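Local coordinates for FrnE protein (Deinococcus radiodurans, PDB 5CO3) that probably acts as a cytoplasmic disulfide oxidoreductase of the DsbA-like thioredoxin family, exchanging thiols and disulfides in its protein substrates, at residues A[109-112]-A[113-116]; A[126-129]-A[130-133]; A[146-149]-A[150-154]; A[180-183]-A[184-188]. One frame throughout, in Å; residues are numbered along the deposited sequence.

Interaction 1: A[109-112]-A[113-116]; sequences TFLA and HQLI
H113 N meets T109 O at 2.9 Å, and the i to i+4 pattern continues through Q114 N to F110 O, L115 N to L111 O and I116 N to A112 O as one unbroken helix gets under way. T109 stands at the N-cap but uses its hydroxyl for something other than capping. Its OG1, set between the backbone N and the carbonyl carbon (chi1 57°), runs alongside the H113 imidazole, 3.5 Å from H113 CD2. Both side chains point the same way, and T109 OG1 and H113 NE2 each hydrogen-bond to OD1 of D19; H113 ND1 turns to a bound glycerol. A leucine in place of H113 would probably leave D19 OD1 with T109 OG1 but without its imidazole partner. One turn round, Q114 directs NE2 at one face of the F110 ring, 3.3 Å above the plane and offset toward the rim. The two planes are 67° apart, a steep approach rather than a parallel stack. L111 CD2 touches the same NE2 at 3.8 Å, and R177 makes a cation-pi contact with F110. Small A112 suits the buried face, where I20 and L132 come close. These are the N-cap and first two turns of helix 110-121, consistent with the helical domain of DsbA-like proteins, with H113 near the probable redox pair C22 and C25.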
loop_
_atom_site.group_PDB
_atom_site.type_symbol
_atom_site.label_atom_id
_atom_site.label_comp_id
_atom_site.label_asym_id
_atom_site.label_seq_id
_atom_site.Cartn_x
_atom_site.Cartn_y
_atom_site.Cartn_z
ATOM N N THR A 109 5.727 -3.237 -11.819
ATOM C CA THR A 109 4.452 -3.419 -11.095
ATOM C C THR A 109 3.265 -2.603 -11.628
ATOM O O THR A 109 2.204 -2.573 -11.001
ATOM C CB THR A 109 4.613 -3.090 -9.584
ATOM O OG1 THR A 109 5.094 -1.748 -9.415
ATOM C CG2 THR A 109 5.595 -4.066 -8.941
ATOM N N PHE A 110 3.427 -1.973 -12.796
ATOM C CA PHE A 110 2.394 -1.089 -13.349
ATOM C C PHE A 110 1.056 -1.817 -13.535
ATOM O O PHE A 110 0.003 -1.327 -13.088
ATOM C CB PHE A 110 2.873 -0.496 -14.685
ATOM C CG PHE A 110 1.978 0.584 -15.254
ATOM C CD1 PHE A 110 1.513 1.622 -14.462
ATOM C CD2 PHE A 110 1.657 0.590 -16.610
ATOM C CE1 PHE A 110 0.707 2.622 -14.997
ATOM C CE2 PHE A 110 0.856 1.596 -17.147
ATOM C CZ PHE A 110 0.388 2.614 -16.346
ATOM N N LEU A 111 1.107 -2.992 -14.157
ATOM C CA LEU A 111 -0.092 -3.776 -14.441
ATOM C C LEU A 111 -0.737 -4.284 -13.154
ATOM O O LEU A 111 -1.962 -4.316 -13.044
ATOM C CB LEU A 111 0.234 -4.957 -15.362
ATOM C CG LEU A 111 0.429 -4.656 -16.845
ATOM C CD1 LEU A 111 1.033 -5.861 -17.561
ATOM C CD2 LEU A 111 -0.903 -4.243 -17.475
ATOM N N ALA A 112 0.089 -4.683 -12.189
ATOM C CA ALA A 112 -0.396 -5.100 -10.883
ATOM C C ALA A 112 -1.149 -3.962 -10.211
ATOM O O ALA A 112 -2.212 -4.178 -9.637
ATOM C CB ALA A 112 0.764 -5.554 -10.028
ATOM N N HIS A 113 -0.616 -2.746 -10.291
ATOM C CA HIS A 113 -1.311 -1.597 -9.713
ATOM C C HIS A 113 -2.637 -1.357 -10.421
ATOM O O HIS A 113 -3.620 -0.967 -9.788
ATOM C CB HIS A 113 -0.435 -0.343 -9.762
ATOM C CG HIS A 113 0.612 -0.314 -8.690
ATOM N ND1 HIS A 113 0.307 -0.115 -7.358
ATOM C CD2 HIS A 113 1.956 -0.459 -8.750
ATOM C CE1 HIS A 113 1.420 -0.148 -6.648
ATOM N NE2 HIS A 113 2.436 -0.349 -7.470
ATOM N N GLN A 114 -2.668 -1.599 -11.732
ATOM C CA GLN A 114 -3.916 -1.487 -12.479
ATOM C C GLN A 114 -4.961 -2.485 -11.975
ATOM O O GLN A 114 -6.149 -2.156 -11.863
ATOM C CB GLN A 114 -3.676 -1.703 -13.977
ATOM C CG GLN A 114 -3.090 -0.486 -14.676
ATOM C CD GLN A 114 -2.807 -0.733 -16.159
ATOM O OE1 GLN A 114 -3.708 -1.082 -16.922
ATOM N NE2 GLN A 114 -1.549 -0.569 -16.565
ATOM N N LEU A 115 -4.513 -3.702 -11.679
ATOM C CA LEU A 115 -5.410 -4.740 -11.173
ATOM C C LEU A 115 -6.014 -4.326 -9.832
ATOM O O LEU A 115 -7.188 -4.582 -9.552
ATOM C CB LEU A 115 -4.670 -6.067 -11.031
ATOM C CG LEU A 115 -5.522 -7.220 -10.493
ATOM C CD1 LEU A 115 -6.796 -7.384 -11.309
ATOM C CD2 LEU A 115 -4.717 -8.518 -10.468
ATOM N N ILE A 116 -5.215 -3.674 -9.004
ATOM C CA ILE A 116 -5.746 -3.231 -7.724
ATOM C C ILE A 116 -6.842 -2.177 -7.943
ATOM O O ILE A 116 -7.894 -2.208 -7.295
ATOM C CB ILE A 116 -4.649 -2.682 -6.823
ATOM C CG1 ILE A 116 -3.693 -3.803 -6.437
ATOM C CG2 ILE A 116 -5.276 -2.181 -5.526
ATOM C CD1 ILE A 116 -2.375 -3.346 -5.832
#

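Interaction 2: A[126-129]-A[130-133]; sequences DAMK and ERLL
The amide of E130 reaches O of D126 at 2.9 Å with an almost straight N-H...O angle of 170°, and the same helical pattern joins R131 N to A127 O, L132 N to M128 O and L133 N to K129 O. The carboxylates at either end of the first of these bonds lie on the same flank, D126 OD1 being 5.1 Å from E130 OE1. The ammonium of K29 forms salt bridges with both, and so probably offsets their mutual repulsion. E130 OE2 is held as well, by R30 and the hydroxyl of Y26, while D126 OD2 accepts from W49. On the buried flank K129 bends at its second torsion (chi2 75°), which brings its aliphatic chain across L133: CE comes to 3.6 Å from L133 CD1. Here a lysine serves two purposes, its methylenes packing like an apolar residue while NZ goes on to S18 OG and a bound glycerol. With K129 shortened to an alanine, L133 CD1 would probably lose its aliphatic cover and S18 OG this donor. The helix belongs to the all-helical part that DsbA-like proteins carry beside their thioredoxin fold, and its acidic flank faces helix 23-38, which starts at the CxxC pattern. M128, flexible and unbranched, curls back so that CE lies 3.9 Å from both L132 CG and R131 CB, crossing the two chains at a slant. Beyond its CB, R131 leads off to salt bridges with E155 and E139.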
loop_
_atom_site.group_PDB
_atom_site.type_symbol
_atom_site.label_atom_id
_atom_site.label_comp_id
_atom_site.label_asym_id
_atom_site.label_seq_id
_atom_site.Cartn_x
_atom_site.Cartn_y
_atom_site.Cartn_z
ATOM N N ASP A 126 -8.372 -3.816 -0.991
ATOM C CA ASP A 126 -7.441 -4.265 0.023
ATOM C C ASP A 126 -7.090 -5.737 -0.165
ATOM O O ASP A 126 -5.925 -6.107 -0.049
ATOM C CB ASP A 126 -7.995 -4.038 1.427
ATOM C CG ASP A 126 -6.939 -4.293 2.505
ATOM O OD1 ASP A 126 -6.773 -5.457 2.922
ATOM O OD2 ASP A 126 -6.249 -3.333 2.903
ATOM N N ALA A 127 -8.080 -6.572 -0.474
ATOM C CA ALA A 127 -7.804 -7.994 -0.687
ATOM C C ALA A 127 -6.892 -8.231 -1.901
ATOM O O ALA A 127 -6.040 -9.110 -1.874
ATOM C CB ALA A 127 -9.101 -8.762 -0.849
ATOM N N MET A 128 -7.083 -7.448 -2.961
ATOM C CA MET A 128 -6.211 -7.543 -4.134
ATOM C C MET A 128 -4.793 -7.117 -3.780
ATOM O O MET A 128 -3.832 -7.781 -4.170
ATOM C CB MET A 128 -6.736 -6.685 -5.284
ATOM C CG MET A 128 -6.126 -7.042 -6.646
ATOM S SD MET A 128 -6.584 -8.705 -7.217
ATOM C CE MET A 128 -5.104 -9.641 -6.899
ATOM N N LYS A 129 -4.670 -6.012 -3.037
ATOM C CA LYS A 129 -3.357 -5.516 -2.623
ATOM C C LYS A 129 -2.645 -6.586 -1.802
ATOM O O LYS A 129 -1.490 -6.920 -2.060
ATOM C CB LYS A 129 -3.482 -4.212 -1.818
ATOM C CG LYS A 129 -2.170 -3.743 -1.194
ATOM C CD LYS A 129 -1.229 -3.137 -2.228
ATOM C CE LYS A 129 0.038 -2.616 -1.571
ATOM N NZ LYS A 129 0.971 -1.978 -2.547
ATOM N N GLU A 130 -3.358 -7.124 -0.819
ATOM C CA GLU A 130 -2.852 -8.196 0.030
ATOM C C GLU A 130 -2.350 -9.399 -0.784
ATOM O O GLU A 130 -1.232 -9.879 -0.573
ATOM C CB GLU A 130 -3.954 -8.630 1.003
ATOM C CG GLU A 130 -3.634 -9.866 1.828
ATOM C CD GLU A 130 -2.692 -9.566 2.983
ATOM O OE1 GLU A 130 -2.600 -8.391 3.397
ATOM O OE2 GLU A 130 -2.044 -10.507 3.474
ATOM N N ARG A 131 -3.178 -9.862 -1.722
ATOM C CA ARG A 131 -2.843 -11.010 -2.561
ATOM C C ARG A 131 -1.586 -10.767 -3.370
ATOM O O ARG A 131 -0.732 -11.644 -3.462
ATOM C CB ARG A 131 -3.996 -11.337 -3.509
ATOM C CG ARG A 131 -3.785 -12.655 -4.269
ATOM C CD ARG A 131 -3.777 -13.823 -3.284
ATOM N NE ARG A 131 -3.292 -15.090 -3.842
ATOM C CZ ARG A 131 -2.010 -15.453 -3.895
ATOM N NH1 ARG A 131 -1.052 -14.622 -3.475
ATOM N NH2 ARG A 131 -1.682 -16.637 -4.389
ATOM N N LEU A 132 -1.475 -9.571 -3.954
ATOM C CA LEU A 132 -0.301 -9.213 -4.742
ATOM C C LEU A 132 0.965 -9.128 -3.884
ATOM O O LEU A 132 2.021 -9.601 -4.291
ATOM C CB LEU A 132 -0.540 -7.892 -5.485
ATOM C CG LEU A 132 -1.472 -8.116 -6.668
ATOM C CD1 LEU A 132 -2.106 -6.801 -7.088
ATOM C CD2 LEU A 132 -0.701 -8.761 -7.846
ATOM N N LEU A 133 0.850 -8.551 -2.692
ATOM C CA LEU A 133 2.010 -8.475 -1.808
ATOM C C LEU A 133 2.525 -9.875 -1.467
ATOM O O LEU A 133 3.732 -10.126 -1.484
ATOM C CB LEU A 133 1.662 -7.692 -0.526
ATOM C CG LEU A 133 1.486 -6.181 -0.746
ATOM C CD1 LEU A 133 0.817 -5.529 0.480
ATOM C CD2 LEU A 133 2.844 -5.536 -1.041
#

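Interaction 3: A[146-149]-A[150-154]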
loop_
_atom_site.group_PDB
_atom_site.type_symbol
_atom_site.label_atom_id
_atom_site.label_comp_id
_atom_site.label_asym_id
_atom_site.label_seq_id
_atom_site.Cartn_x
_atom_site.Cartn_y
_atom_site.Cartn_z
ATOM N N LEU A 146 0.581 -11.538 -17.288
ATOM C CA LEU A 146 -0.886 -11.446 -17.342
ATOM C C LEU A 146 -1.595 -12.703 -16.814
ATOM O O LEU A 146 -2.587 -12.592 -16.090
ATOM C CB LEU A 146 -1.355 -11.134 -18.760
ATOM C CG LEU A 146 -1.074 -9.696 -19.202
ATOM C CD1 LEU A 146 -1.398 -9.496 -20.683
ATOM C CD2 LEU A 146 -1.861 -8.725 -18.340
ATOM N N ASP A 147 -1.104 -13.881 -17.181
ATOM C CA ASP A 147 -1.632 -15.140 -16.642
ATOM C C ASP A 147 -1.651 -15.092 -15.115
ATOM O O ASP A 147 -2.659 -15.385 -14.473
ATOM C CB ASP A 147 -0.776 -16.328 -17.089
ATOM C CG ASP A 147 -1.208 -16.916 -18.420
ATOM O OD1 ASP A 147 -1.819 -16.215 -19.263
ATOM O OD2 ASP A 147 -0.908 -18.109 -18.615
ATOM N N THR A 148 -0.508 -14.728 -14.553
ATOM C CA THR A 148 -0.352 -14.643 -13.110
ATOM C C THR A 148 -1.358 -13.670 -12.506
ATOM O O THR A 148 -2.029 -14.007 -11.527
ATOM C CB THR A 148 1.078 -14.228 -12.756
ATOM O OG1 THR A 148 1.986 -15.196 -13.301
ATOM C CG2 THR A 148 1.259 -14.164 -11.246
ATOM N N LEU A 149 -1.485 -12.482 -13.098
ATOM C CA LEU A 149 -2.399 -11.470 -12.568
ATOM C C LEU A 149 -3.863 -11.924 -12.634
ATOM O O LEU A 149 -4.640 -11.683 -11.700
ATOM C CB LEU A 149 -2.223 -10.141 -13.312
ATOM C CG LEU A 149 -0.913 -9.408 -13.021
ATOM C CD1 LEU A 149 -0.766 -8.172 -13.887
ATOM C CD2 LEU A 149 -0.824 -9.021 -11.518
ATOM N N GLN A 150 -4.228 -12.600 -13.722
ATOM C CA GLN A 150 -5.588 -13.104 -13.879
ATOM C C GLN A 150 -5.887 -14.144 -12.804
ATOM O O GLN A 150 -6.957 -14.125 -12.195
ATOM C CB GLN A 150 -5.807 -13.711 -15.270
ATOM C CG GLN A 150 -7.197 -14.311 -15.433
ATOM C CD GLN A 150 -7.432 -14.914 -16.807
ATOM O OE1 GLN A 150 -6.561 -15.556 -17.376
ATOM N NE2 GLN A 150 -8.611 -14.695 -17.341
ATOM N N LYS A 151 -4.924 -15.031 -12.571
ATOM C CA LYS A 151 -5.037 -16.074 -11.556
ATOM C C LYS A 151 -5.226 -15.473 -10.162
ATOM O O LYS A 151 -6.105 -15.884 -9.426
ATOM C CB LYS A 151 -3.800 -16.974 -11.576
ATOM C CG LYS A 151 -3.795 -18.069 -10.523
ATOM C CD LYS A 151 -2.442 -18.754 -10.427
ATOM C CE LYS A 151 -1.349 -17.802 -9.931
ATOM N NZ LYS A 151 -0.015 -18.479 -9.880
ATOM N N LEU A 152 -4.394 -14.494 -9.827
ATOM C CA LEU A 152 -4.511 -13.803 -8.534
ATOM C C LEU A 152 -5.852 -13.098 -8.379
ATOM O O LEU A 152 -6.463 -13.150 -7.306
ATOM C CB LEU A 152 -3.367 -12.803 -8.370
ATOM C CG LEU A 152 -1.964 -13.425 -8.346
ATOM C CD1 LEU A 152 -0.932 -12.338 -8.279
ATOM C CD2 LEU A 152 -1.809 -14.382 -7.162
ATOM N N ALA A 153 -6.318 -12.448 -9.444
ATOM C CA ALA A 153 -7.648 -11.848 -9.460
ATOM C C ALA A 153 -8.736 -12.885 -9.150
ATOM O O ALA A 153 -9.660 -12.617 -8.386
ATOM C CB ALA A 153 -7.917 -11.178 -10.806
ATOM N N ALA A 154 -8.614 -14.074 -9.733
ATOM C CA ALA A 154 -9.579 -15.136 -9.498
ATOM C C ALA A 154 -9.570 -15.574 -8.041
ATOM O O ALA A 154 -10.636 -15.778 -7.441
ATOM C CB ALA A 154 -9.302 -16.318 -10.406
#
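L152 lies beside T148, one turn farther along the helix, and its side chain can be followed outward atom by atom. CB sits 3.6 Å from T148 O and almost as near to L149 O. With CG anti to its own carbonyl carbon (chi1 -62°), the chain folds back along the preceding turn, and CG closes to 3.2 Å from T148 O, the oxygen that already accepts the amide of L152 at 3.0 Å. CD1 then runs on past that carbonyl until it meets the methyl of T148, CG2 to CD1 being 4.1 Å; the two side chains point the same way. The other methyl, CD2, turns to the guanidinium of R131. Threonine fits its place because it divides its branches: CG2 lies against the leucine, while OG1 bonds to D145 just before the helix. The remaining turns are held by Q150 N to L146 O, K151 N to D147 O and A153 N to L149 O. Polar residues take the outer flank, where R164 joins D147 by a salt bridge and also bonds to Q150 OE1. The amphipathic helix thus lies wedged in a helical bundle: L149 and L152 face L132 of helix 125-137, L146 and L149 touch L111 of helix 110-121, and small A153 allows close approach to L115 and to A163 of helix 160-169.

Interaction 4: A[180-183]-A[184-188]; sequences EAQA and QQLGI
Q182 and L186 point the same way, side by side on one flank of the helix, and Q182 CG touches L186 CD1 at 4.2 Å; both also rest on W17 of strand 12-18. The glutamine thus lends its aliphatic part to a leucine that is otherwise largely exposed. Q185 lies differently. With CG beside its own backbone N (chi1 -68°), its chain extends back over the previous turn, CG passing 3.2 Å from A181 O, and OE1 ends beside Q182 CA. At the end of the helix I188 turns its CB toward the turn it has just left and meets the A183 methyl, CB to CB at 3.9 Å, although A183 CB itself points away overall. This is the apolar contact of a Schellman motif: I188 N reaches back to A183 O at 2.8 Å, and inside that loop G187 N bonds to Q184 O at 3.0 Å. G187 makes the reversal with a positive phi of 83°, where a side chain would be jammed against the carbonyl oxygen of L186. Alanine suits position 183 because a bare methyl fits among I188, W17 and F52. One turn earlier, E180 aims its carboxylate at R177 along the helix.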
loop_
_atom_site.group_PDB
_atom_site.type_symbol
_atom_site.label_atom_id
_atom_site.label_comp_id
_atom_site.label_asym_id
_atom_site.label_seq_id
_atom_site.Cartn_x
_atom_site.Cartn_y
_atom_site.Cartn_z
ATOM N N GLU A 180 0.339 8.232 -8.872
ATOM C CA GLU A 180 1.766 8.460 -8.727
ATOM C C GLU A 180 2.118 9.939 -8.820
ATOM O O GLU A 180 2.996 10.427 -8.103
ATOM C CB GLU A 180 2.517 7.651 -9.783
ATOM C CG GLU A 180 2.292 6.158 -9.609
ATOM C CD GLU A 180 2.758 5.317 -10.781
ATOM O OE1 GLU A 180 2.980 5.853 -11.883
ATOM O OE2 GLU A 180 2.890 4.100 -10.592
ATOM N N ALA A 181 1.439 10.645 -9.718
ATOM C CA ALA A 181 1.601 12.084 -9.832
ATOM C C ALA A 181 1.201 12.761 -8.525
ATOM O O ALA A 181 1.879 13.670 -8.049
ATOM C CB ALA A 181 0.780 12.618 -10.995
ATOM N N GLN A 182 0.109 12.297 -7.930
ATOM C CA GLN A 182 -0.364 12.892 -6.689
ATOM C C GLN A 182 0.666 12.713 -5.573
ATOM O O GLN A 182 0.914 13.641 -4.796
ATOM C CB GLN A 182 -1.710 12.300 -6.278
ATOM C CG GLN A 182 -2.364 13.060 -5.138
ATOM C CD GLN A 182 -3.733 12.527 -4.773
ATOM O OE1 GLN A 182 -4.157 11.480 -5.264
ATOM N NE2 GLN A 182 -4.437 13.252 -3.907
ATOM N N ALA A 183 1.283 11.533 -5.508
ATOM C CA ALA A 183 2.345 11.280 -4.532
ATOM C C ALA A 183 3.503 12.245 -4.761
ATOM O O ALA A 183 4.015 12.858 -3.821
ATOM C CB ALA A 183 2.831 9.835 -4.616
ATOM N N GLN A 184 3.895 12.387 -6.022
ATOM C CA GLN A 184 4.971 13.291 -6.389
ATOM C C GLN A 184 4.643 14.720 -5.964
ATOM O O GLN A 184 5.476 15.402 -5.363
ATOM C CB GLN A 184 5.234 13.223 -7.894
ATOM C CG GLN A 184 6.600 13.735 -8.306
ATOM C CD GLN A 184 7.080 13.115 -9.602
ATOM O OE1 GLN A 184 6.341 12.381 -10.263
ATOM N NE2 GLN A 184 8.326 13.397 -9.970
ATOM N N GLN A 185 3.422 15.158 -6.265
ATOM C CA GLN A 185 2.980 16.508 -5.917
ATOM C C GLN A 185 3.020 16.722 -4.410
ATOM O O GLN A 185 3.390 17.797 -3.934
ATOM C CB GLN A 185 1.566 16.766 -6.446
ATOM C CG GLN A 185 1.473 16.828 -7.966
ATOM C CD GLN A 185 0.075 16.538 -8.477
ATOM O OE1 GLN A 185 -0.848 16.278 -7.699
ATOM N NE2 GLN A 185 -0.090 16.575 -9.793
ATOM N N LEU A 186 2.647 15.681 -3.669
ATOM C CA LEU A 186 2.644 15.710 -2.212
ATOM C C LEU A 186 4.039 15.588 -1.611
ATOM O O LEU A 186 4.208 15.736 -0.404
ATOM C CB LEU A 186 1.763 14.586 -1.665
ATOM C CG LEU A 186 0.255 14.814 -1.692
ATOM C CD1 LEU A 186 -0.474 13.509 -1.422
ATOM C CD2 LEU A 186 -0.124 15.866 -0.670
ATOM N N GLY A 187 5.032 15.298 -2.442
ATOM C CA GLY A 187 6.392 15.143 -1.959
ATOM C C GLY A 187 6.687 13.765 -1.390
ATOM O O GLY A 187 7.725 13.551 -0.763
ATOM N N ILE A 188 5.778 12.822 -1.606
ATOM C CA ILE A 188 6.019 11.441 -1.199
ATOM C C ILE A 188 7.072 10.811 -2.108
ATOM O O ILE A 188 6.852 10.659 -3.308
ATOM C CB ILE A 188 4.725 10.607 -1.240
ATOM C CG1 ILE A 188 3.676 11.225 -0.309
ATOM C CG2 ILE A 188 5.014 9.148 -0.884
ATOM C CD1 ILE A 188 2.303 10.625 -0.454
#

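In the fold
All four contacts lie in series along the chain; each joins successive turns of a single helix, so none closes a long loop, nests or crosses. Interactions 1, 2 and 3 sit on helices 110-121, 125-137 and 146-156 and pack on one another: I116 CG1 meets L132 CD1 at 3.5 Å, L111 CB meets L149 CD1 at 3.7 Å, and L132 CD2 meets L152 CD1 at 3.6 Å. Their three helices form part of the helical insertion typical of DsbA-like proteins. Interaction 4, its centre about 29 Å from that of interaction 3, ends helix 173-186 and sends the chain back to strand 193-196 of the thioredoxin sheet.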